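Predicted acetyltransferase (Clostridium acetobutylicum, PDB 3MGD) binds acetyl-CoA and probably transfers its acetyl group to an acceptor as a GNAT-family acetyltransferase. Local coordinates at residues Thr78-Ile87 and Arg116-Val124. Residues are numbered along the deposited sequence; the frame is centred on the assembly and turned at random. Where two conformers were deposited one is given.
Sequences TNKTGRKGYI and RNIHKICLV. With ACO (acetyl coenzyme *a), chain C.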
ATOM      1  N   THR A  78      -2.713 -13.997  -8.539  1.00 21.44           N
ATOM      2  CA  THR A  78      -2.153 -13.159  -9.597  1.00 23.75           C
ATOM      3  C   THR A  78      -0.903 -12.387  -9.163  1.00 26.16           C
ATOM      4  O   THR A  78      -0.359 -11.591  -9.922  1.00 25.47           O
ATOM      5  CB  THR A  78      -3.194 -12.154 -10.103  1.00 30.88           C
ATOM      6  OG1 THR A  78      -3.687 -11.389  -8.999  1.00 31.43           O
ATOM      7  CG2 THR A  78      -4.351 -12.884 -10.760  1.00 37.34           C
ATOM      8  N   ASN A  79      -0.461 -12.631  -7.938  1.00 18.89           N
ATOM      9  CA  ASN A  79       0.735 -12.014  -7.396  1.00 20.10           C
ATOM     10  C   ASN A  79       1.182 -12.885  -6.238  1.00 20.85           C
ATOM     11  O   ASN A  79       0.916 -12.559  -5.087  1.00 18.70           O
ATOM     12  CB  ASN A  79       0.380 -10.615  -6.890  1.00 19.09           C
ATOM     13  CG  ASN A  79       1.593  -9.793  -6.546  1.00 23.16           C
ATOM     14  OD1 ASN A  79       1.499  -8.777  -5.832  1.00 23.51           O
ATOM     15  ND2 ASN A  79       2.741 -10.212  -7.047  1.00 20.53           N
ATOM     16  N   LYS A  80       1.846 -14.007  -6.526  1.00 18.83           N
ATOM     17  CA  LYS A  80       2.027 -15.036  -5.496  1.00 20.42           C
ATOM     18  C   LYS A  80       2.830 -14.610  -4.258  1.00 19.45           C
ATOM     19  O   LYS A  80       2.660 -15.183  -3.184  1.00 21.13           O
ATOM     20  CB  LYS A  80       2.631 -16.316  -6.097  1.00 21.84           C
ATOM     21  CG  LYS A  80       4.044 -16.151  -6.621  1.00 25.73           C
ATOM     22  CD  LYS A  80       4.597 -17.501  -7.108  1.00 37.35           C
ATOM     23  CE  LYS A  80       6.040 -17.358  -7.591  1.00 49.88           C
ATOM     24  NZ  LYS A  80       6.741 -18.678  -7.723  1.00 54.26           N
ATOM     25  N   THR A  81       3.725 -13.639  -4.411  1.00 17.51           N
ATOM     26  CA  THR A  81       4.516 -13.167  -3.271  1.00 17.89           C
ATOM     27  C   THR A  81       3.777 -12.084  -2.471  1.00 12.05           C
ATOM     28  O   THR A  81       4.124 -11.791  -1.313  1.00 15.89           O
ATOM     29  CB  THR A  81       5.872 -12.559  -3.726  1.00 24.11           C
ATOM     30  OG1 THR A  81       5.619 -11.349  -4.442  1.00 20.32           O
ATOM     31  CG2 THR A  81       6.629 -13.512  -4.629  1.00 19.88           C
ATOM     32  N   GLY A  82       2.783 -11.477  -3.102  1.00 13.91           N
ATOM     33  CA  GLY A  82       2.055 -10.371  -2.496  1.00 13.13           C
ATOM     34  C   GLY A  82       2.772  -9.017  -2.514  1.00 23.48           C
ATOM     35  O   GLY A  82       2.191  -7.988  -2.148  1.00 18.46           O
ATOM     36  N   ARG A  83       4.029  -9.016  -2.940  0.50 19.24           N
ATOM     37  CA  ARG A  83       4.821  -7.792  -2.924  0.50 17.42           C
ATOM     38  C   ARG A  83       4.437  -6.877  -4.076  0.50 19.12           C
ATOM     39  O   ARG A  83       4.043  -7.338  -5.150  0.50 19.29           O
ATOM     40  CB  ARG A  83       6.317  -8.100  -3.011  0.50 17.67           C
ATOM     41  CG  ARG A  83       6.810  -9.160  -2.051  0.50 18.28           C
ATOM     42  CD  ARG A  83       8.326  -9.146  -2.005  0.50 25.48           C
ATOM     43  NE  ARG A  83       8.885 -10.490  -1.899  0.50 28.18           N
ATOM     44  CZ  ARG A  83       9.235 -11.235  -2.941  0.50 30.25           C
ATOM     45  NH1 ARG A  83       9.078 -10.773  -4.178  0.50 31.74           N
ATOM     46  NH2 ARG A  83       9.733 -12.449  -2.745  0.50 29.88           N
ATOM     47  N   LYS A  84       4.565  -5.573  -3.840  1.00 16.44           N
ATOM     48  CA  LYS A  84       4.354  -4.578  -4.877  1.00 18.27           C
ATOM     49  C   LYS A  84       5.400  -3.492  -4.751  1.00 16.96           C
ATOM     50  O   LYS A  84       5.930  -3.257  -3.667  1.00 20.69           O
ATOM     51  CB  LYS A  84       2.960  -3.945  -4.753  1.00 18.47           C
ATOM     52  CG  LYS A  84       1.806  -4.862  -5.222  1.00 22.93           C
ATOM     53  CD  LYS A  84       0.466  -4.126  -5.186  1.00 24.62           C
ATOM     54  CE  LYS A  84      -0.651  -4.935  -5.836  1.00 37.67           C
ATOM     55  NZ  LYS A  84      -1.949  -4.208  -5.763  1.00 43.37           N
ATOM     56  N   GLY A  85       5.688  -2.826  -5.863  1.00 16.07           N
ATOM     57  CA  GLY A  85       6.545  -1.655  -5.824  1.00 19.11           C
ATOM     58  C   GLY A  85       5.605  -0.468  -5.785  1.00 19.86           C
ATOM     59  O   GLY A  85       4.644  -0.410  -6.543  1.00 27.47           O
ATOM     60  N   TYR A  86       5.871   0.470  -4.888  1.00 13.20           N
ATOM     61  CA  TYR A  86       5.026   1.648  -4.733  1.00 15.95           C
ATOM     62  C   TYR A  86       5.847   2.851  -5.182  1.00 16.97           C
ATOM     63  O   TYR A  86       6.855   3.191  -4.562  1.00 19.83           O
ATOM     64  CB  TYR A  86       4.615   1.814  -3.262  1.00 16.84           C
ATOM     65  CG  TYR A  86       3.831   3.082  -2.985  1.00 20.76           C
ATOM     66  CD1 TYR A  86       2.494   3.187  -3.342  1.00 21.84           C
ATOM     67  CD2 TYR A  86       4.433   4.172  -2.365  1.00 20.94           C
ATOM     68  CE1 TYR A  86       1.771   4.353  -3.092  1.00 22.87           C
ATOM     69  CE2 TYR A  86       3.724   5.341  -2.111  1.00 20.17           C
ATOM     70  CZ  TYR A  86       2.399   5.420  -2.471  1.00 20.46           C
ATOM     71  OH  TYR A  86       1.703   6.581  -2.219  1.00 22.52           O
ATOM     72  N   ILE A  87       5.429   3.484  -6.268  1.00 16.62           N
ATOM     73  CA  ILE A  87       6.205   4.589  -6.820  1.00 15.00           C
ATOM     74  C   ILE A  87       5.804   5.913  -6.183  1.00 17.15           C
ATOM     75  O   ILE A  87       4.622   6.169  -5.940  1.00 15.95           O
ATOM     76  CB  ILE A  87       6.103   4.610  -8.367  1.00 17.96           C
ATOM     77  CG1 ILE A  87       6.904   3.405  -8.916  1.00 20.17           C
ATOM     78  CG2 ILE A  87       6.540   5.965  -8.933  1.00 15.49           C
ATOM     79  CD1 ILE A  87       7.043   3.360 -10.419  1.00 26.55           C
ATOM     80  N   ARG A 116      14.072  -7.436  -8.085  1.00 19.05           N
ATOM     81  CA  ARG A 116      13.595  -7.964  -6.807  0.50 23.12           C
ATOM     82  C   ARG A 116      12.406  -8.897  -6.998  1.00 22.70           C
ATOM     83  O   ARG A 116      11.673  -9.188  -6.049  1.00 25.06           O
ATOM     84  CB  ARG A 116      13.189  -6.822  -5.877  0.50 26.33           C
ATOM     85  CG  ARG A 116      14.126  -6.597  -4.699  0.50 28.64           C
ATOM     86  CD  ARG A 116      14.099  -5.139  -4.315  0.50 31.64           C
ATOM     87  NE  ARG A 116      14.573  -4.343  -5.438  0.50 36.90           N
ATOM     88  CZ  ARG A 116      15.687  -3.619  -5.436  0.50 28.67           C
ATOM     89  NH1 ARG A 116      16.440  -3.552  -4.350  0.50 19.58           N
ATOM     90  NH2 ARG A 116      16.034  -2.952  -6.524  0.50 22.27           N
ATOM     91  N   ASN A 117      12.213  -9.365  -8.227  1.00 20.25           N
ATOM     92  CA  ASN A 117      11.118 -10.278  -8.544  1.00 23.08           C
ATOM     93  C   ASN A 117       9.733  -9.717  -8.225  1.00 27.54           C
ATOM     94  O   ASN A 117       8.853 -10.420  -7.708  1.00 23.18           O
ATOM     95  CB  ASN A 117      11.327 -11.635  -7.858  1.00 22.95           C
ATOM     96  CG  ASN A 117      12.529 -12.382  -8.414  1.00 33.62           C
ATOM     97  OD1 ASN A 117      12.912 -12.181  -9.567  1.00 41.31           O
ATOM     98  ND2 ASN A 117      13.126 -13.253  -7.601  1.00 35.01           N
ATOM     99  N   ILE A 118       9.543  -8.445  -8.549  1.00 23.04           N
ATOM    100  CA  ILE A 118       8.254  -7.788  -8.361  1.00 18.21           C
ATOM    101  C   ILE A 118       7.712  -7.406  -9.722  1.00 24.76           C
ATOM    102  O   ILE A 118       8.445  -6.879 -10.564  1.00 22.22           O
ATOM    103  CB  ILE A 118       8.396  -6.537  -7.480  1.00 19.93           C
ATOM    104  CG1 ILE A 118       8.716  -6.948  -6.041  1.00 21.65           C
ATOM    105  CG2 ILE A 118       7.136  -5.667  -7.561  1.00 17.66           C
ATOM    106  CD1 ILE A 118       8.925  -5.776  -5.100  1.00 25.16           C
ATOM    107  N   HIS A 119       6.434  -7.683  -9.952  1.00 22.96           N
ATOM    108  CA  HIS A 119       5.846  -7.425 -11.262  1.00 25.51           C
ATOM    109  C   HIS A 119       4.560  -6.612 -11.199  1.00 21.07           C
ATOM    110  O   HIS A 119       3.910  -6.388 -12.216  1.00 31.72           O
ATOM    111  CB  HIS A 119       5.620  -8.734 -12.026  1.00 25.79           C
ATOM    112  CG  HIS A 119       4.709  -9.697 -11.327  1.00 26.15           C
ATOM    113  ND1 HIS A 119       3.346  -9.701 -11.522  1.00 30.13           N
ATOM    114  CD2 HIS A 119       4.965 -10.683 -10.437  1.00 33.56           C
ATOM    115  CE1 HIS A 119       2.799 -10.649 -10.780  1.00 32.89           C
ATOM    116  NE2 HIS A 119       3.761 -11.259 -10.111  1.00 35.51           N
ATOM    117  N   LYS A 120       4.198  -6.166 -10.007  1.00 16.53           N
ATOM    118  CA  LYS A 120       3.046  -5.286  -9.852  1.00 20.76           C
ATOM    119  C   LYS A 120       3.505  -3.981  -9.209  1.00 21.97           C
ATOM    120  O   LYS A 120       4.115  -4.001  -8.142  1.00 20.92           O
ATOM    121  CB  LYS A 120       1.975  -5.939  -8.970  1.00 24.89           C
ATOM    122  CG  LYS A 120       1.349  -7.215  -9.545  1.00 31.13           C
ATOM    123  CD  LYS A 120       0.238  -6.897 -10.532  1.00 35.46           C
ATOM    124  CE  LYS A 120      -0.367  -8.178 -11.135  1.00 38.47           C
ATOM    125  NZ  LYS A 120       0.614  -8.888 -12.015  1.00 40.26           N
ATOM    126  N   ILE A 121       3.216  -2.859  -9.864  1.00 17.07           N
ATOM    127  CA  ILE A 121       3.596  -1.542  -9.353  1.00 19.11           C
ATOM    128  C   ILE A 121       2.342  -0.713  -9.145  1.00 22.06           C
ATOM    129  O   ILE A 121       1.369  -0.856  -9.873  1.00 26.07           O
ATOM    130  CB  ILE A 121       4.500  -0.799 -10.341  1.00 24.40           C
ATOM    131  CG1 ILE A 121       5.552  -1.748 -10.910  1.00 34.93           C
ATOM    132  CG2 ILE A 121       5.158   0.393  -9.664  1.00 29.82           C
ATOM    133  CD1 ILE A 121       6.409  -2.385  -9.858  1.00 32.79           C
ATOM    134  N   CYS A 122       2.345   0.142  -8.137  1.00 16.02           N
ATOM    135  CA  CYS A 122       1.189   0.991  -7.928  1.00 13.59           C
ATOM    136  C   CYS A 122       1.676   2.348  -7.493  1.00 17.93           C
ATOM    137  O   CYS A 122       2.843   2.504  -7.149  1.00 18.54           O
ATOM    138  CB  CYS A 122       0.251   0.370  -6.887  1.00 17.94           C
ATOM    139  SG  CYS A 122       1.005   0.081  -5.270  1.00 24.99           S
ATOM    140  N   LEU A 123       0.792   3.334  -7.539  1.00 16.44           N
ATOM    141  CA  LEU A 123       1.140   4.692  -7.126  1.00 18.95           C
ATOM    142  C   LEU A 123      -0.132   5.493  -6.937  1.00 19.61           C
ATOM    143  O   LEU A 123      -1.212   5.062  -7.353  1.00 17.03           O
ATOM    144  CB  LEU A 123       2.030   5.366  -8.176  1.00 15.32           C
ATOM    145  CG  LEU A 123       1.524   5.456  -9.622  1.00 15.40           C
ATOM    146  CD1 LEU A 123       0.403   6.475  -9.794  1.00 20.84           C
ATOM    147  CD2 LEU A 123       2.668   5.788 -10.556  1.00 15.89           C
ATOM    148  N   VAL A 124       0.002   6.657  -6.308  1.00 18.22           N
ATOM    149  CA  VAL A 124      -1.080   7.625  -6.240  1.00 21.61           C
ATOM    150  C   VAL A 124      -0.745   8.804  -7.154  1.00 19.12           C
ATOM    151  O   VAL A 124       0.262   9.490  -6.971  1.00 19.00           O
ATOM    152  CB  VAL A 124      -1.294   8.139  -4.802  1.00 26.28           C
ATOM    153  CG1 VAL A 124      -2.345   9.242  -4.784  1.00 27.67           C
ATOM    154  CG2 VAL A 124      -1.686   6.976  -3.858  1.00 22.72           C
TER
HETATM  155  N1A ACO C 200       8.064  13.078 -27.127  1.00 52.99           N
HETATM  156  C2A ACO C 200       6.907  13.854 -27.016  1.00 52.46           C
HETATM  157  N3A ACO C 200       6.471  14.307 -25.747  1.00 46.69           N
HETATM  158  C4A ACO C 200       7.236  13.955 -24.563  1.00 43.40           C
HETATM  159  C5A ACO C 200       8.423  13.161 -24.674  1.00 46.17           C
HETATM  160  C6A ACO C 200       8.847  12.717 -25.920  1.00 46.44           C
HETATM  161  N6A ACO C 200      10.048  11.914 -26.027  1.00 41.70           N
HETATM  162  N7A ACO C 200       8.971  12.974 -23.358  1.00 44.63           N
HETATM  163  C8A ACO C 200       8.147  13.636 -22.460  1.00 37.09           C
HETATM  164  N9A ACO C 200       7.046  14.233 -23.199  1.00 33.93           N
HETATM  165  C1B ACO C 200       6.050  15.106 -22.603  1.00 32.88           C
HETATM  166  C2B ACO C 200       4.904  14.136 -22.272  1.00 41.54           C
HETATM  167  O2B ACO C 200       4.286  13.367 -23.252  1.00 43.47           O
HETATM  168  C3B ACO C 200       4.066  14.962 -21.322  1.00 45.79           C
HETATM  169  O3B ACO C 200       3.093  15.830 -21.857  1.00 47.88           O
HETATM  170  P3B ACO C 200       1.569  15.409 -22.061  1.00 73.19           P
HETATM  171  O7A ACO C 200       0.952  16.372 -23.133  1.00 49.13           O
HETATM  172  O8A ACO C 200       0.802  15.554 -20.729  1.00 69.14           O
HETATM  173  O9A ACO C 200       1.473  13.977 -22.543  1.00 73.23           O
HETATM  174  C4B ACO C 200       5.196  15.617 -20.454  1.00 22.40           C
HETATM  175  O4B ACO C 200       6.253  15.919 -21.437  1.00 29.07           O
HETATM  176  C5B ACO C 200       5.653  15.078 -19.113  1.00 23.96           C
HETATM  177  O5B ACO C 200       6.409  13.901 -19.254  1.00 24.05           O
HETATM  178  P1A ACO C 200       7.860  13.795 -18.637  1.00 22.49           P
HETATM  179  O1A ACO C 200       8.842  14.786 -19.280  1.00 24.05           O
HETATM  180  O2A ACO C 200       8.309  12.343 -18.774  1.00 22.11           O
HETATM  181  O3A ACO C 200       7.666  14.131 -17.108  1.00 24.10           O
HETATM  182  P2A ACO C 200       8.399  15.323 -16.345  1.00 21.90           P
HETATM  183  O4A ACO C 200       7.950  16.734 -16.852  1.00 23.29           O
HETATM  184  O5A ACO C 200       9.890  15.134 -16.351  1.00 18.78           O
HETATM  185  O6A ACO C 200       7.999  15.166 -14.829  1.00 23.56           O
HETATM  186  CBP ACO C 200       6.359  15.278 -13.040  1.00 19.69           C
HETATM  187  CCP ACO C 200       6.663  14.921 -14.488  1.00 18.72           C
HETATM  188  CDP ACO C 200       4.977  14.778 -12.653  1.00 15.32           C
HETATM  189  CEP ACO C 200       7.420  14.660 -12.192  1.00 20.30           C
HETATM  190  CAP ACO C 200       6.386  16.837 -12.906  1.00 27.02           C
HETATM  191  OAP ACO C 200       5.396  17.448 -13.663  1.00 25.36           O
HETATM  192  C9P ACO C 200       6.451  17.352 -11.489  1.00 22.45           C
HETATM  193  O9P ACO C 200       7.492  17.352 -10.830  1.00 18.40           O
HETATM  194  N8P ACO C 200       5.218  17.871 -10.936  1.00 20.05           N
HETATM  195  C7P ACO C 200       5.158  18.328  -9.549  1.00 16.18           C
HETATM  196  C6P ACO C 200       5.358  17.215  -8.587  1.00 18.88           C
HETATM  197  C5P ACO C 200       4.481  16.031  -8.929  1.00 20.10           C
HETATM  198  O5P ACO C 200       3.296  16.193  -9.221  1.00 24.11           O
HETATM  199  N4P ACO C 200       5.091  14.745  -8.949  1.00 17.61           N
HETATM  200  C3P ACO C 200       4.310  13.535  -9.019  1.00 16.76           C
HETATM  201  C2P ACO C 200       3.663  13.076  -7.737  1.00 20.40           C
HETATM  202  S1P ACO C 200       2.847  11.502  -7.853  1.00 19.98           S
HETATM  203  C   ACO C 200       3.927  10.228  -7.665  1.00 22.52           C
HETATM  204  O   ACO C 200       5.108  10.461  -7.454  1.00 20.04           O
HETATM  205  CH3 ACO C 200       3.466   8.842  -7.894  1.00 18.17           C
HETATM  206  O   HOH W   1       2.554 -14.169  -9.305  1.00 25.55           O
HETATM  207  O   HOH W   2       4.722  -8.462  -7.653  1.00 25.53           O
HETATM  208  O   HOH W   3       2.268   7.454  -5.060  1.00 19.96           O
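Tyr86 and Cys122, paired across two parallel strands, show how a sheet sorts its side chains by face. With CG anti to the backbone N (chi1 175°), the Tyr86 ring lies so that the sulfur of Cys122 meets it at the edge, in the ring plane, SG standing 3.9 Å from CD1. Farther along the same ring, Tyr86 OH comes to 3.8 Å from CG2 of Val124. Phe73 of the second subunit packs edge-to-face on this tyrosine, and strand 120-124 pairs antiparallel with a strand of that subunit, carrying the sheet across the interface.

On the other face Ile87 crosses Ile121 at a slant, its CG1 3.6 Å from Ile121 CG2, and both pack against helix 101-115, Ile87 on Leu106 and Leu109, Ile121 on Ala113. Gly85, two residues before Ile87, pairs with Ile121; lacking a side chain, it lets CD1 of Ile121 and CG2 of Ile118 lie close to its backbone. Three backbone hydrogen bonds join the main chains: Gly85 N to Lys120 O, Cys122 N to Gly85 O (2.9 Å) and Ile87 N to Cys122 O (2.9 Å).

Water bridges the backbones at the two ends: before strand 120-124 begins, one molecule donates to Arg83 O and accepts from His119 N, and where the strands part, another donates to Ile87 O (2.8 Å) and accepts from Val124 N (2.7 Å). Beside the second water, CB of Leu123 approaches the acetyl methyl CH3 of the cofactor to 3.8 Å. Strands 83-92 and 120-124 with helix 101-115 form a beta-alpha-beta unit, and their parting at the acetyl-CoA pocket is the splayed parallel pair characteristic of the GNAT fold.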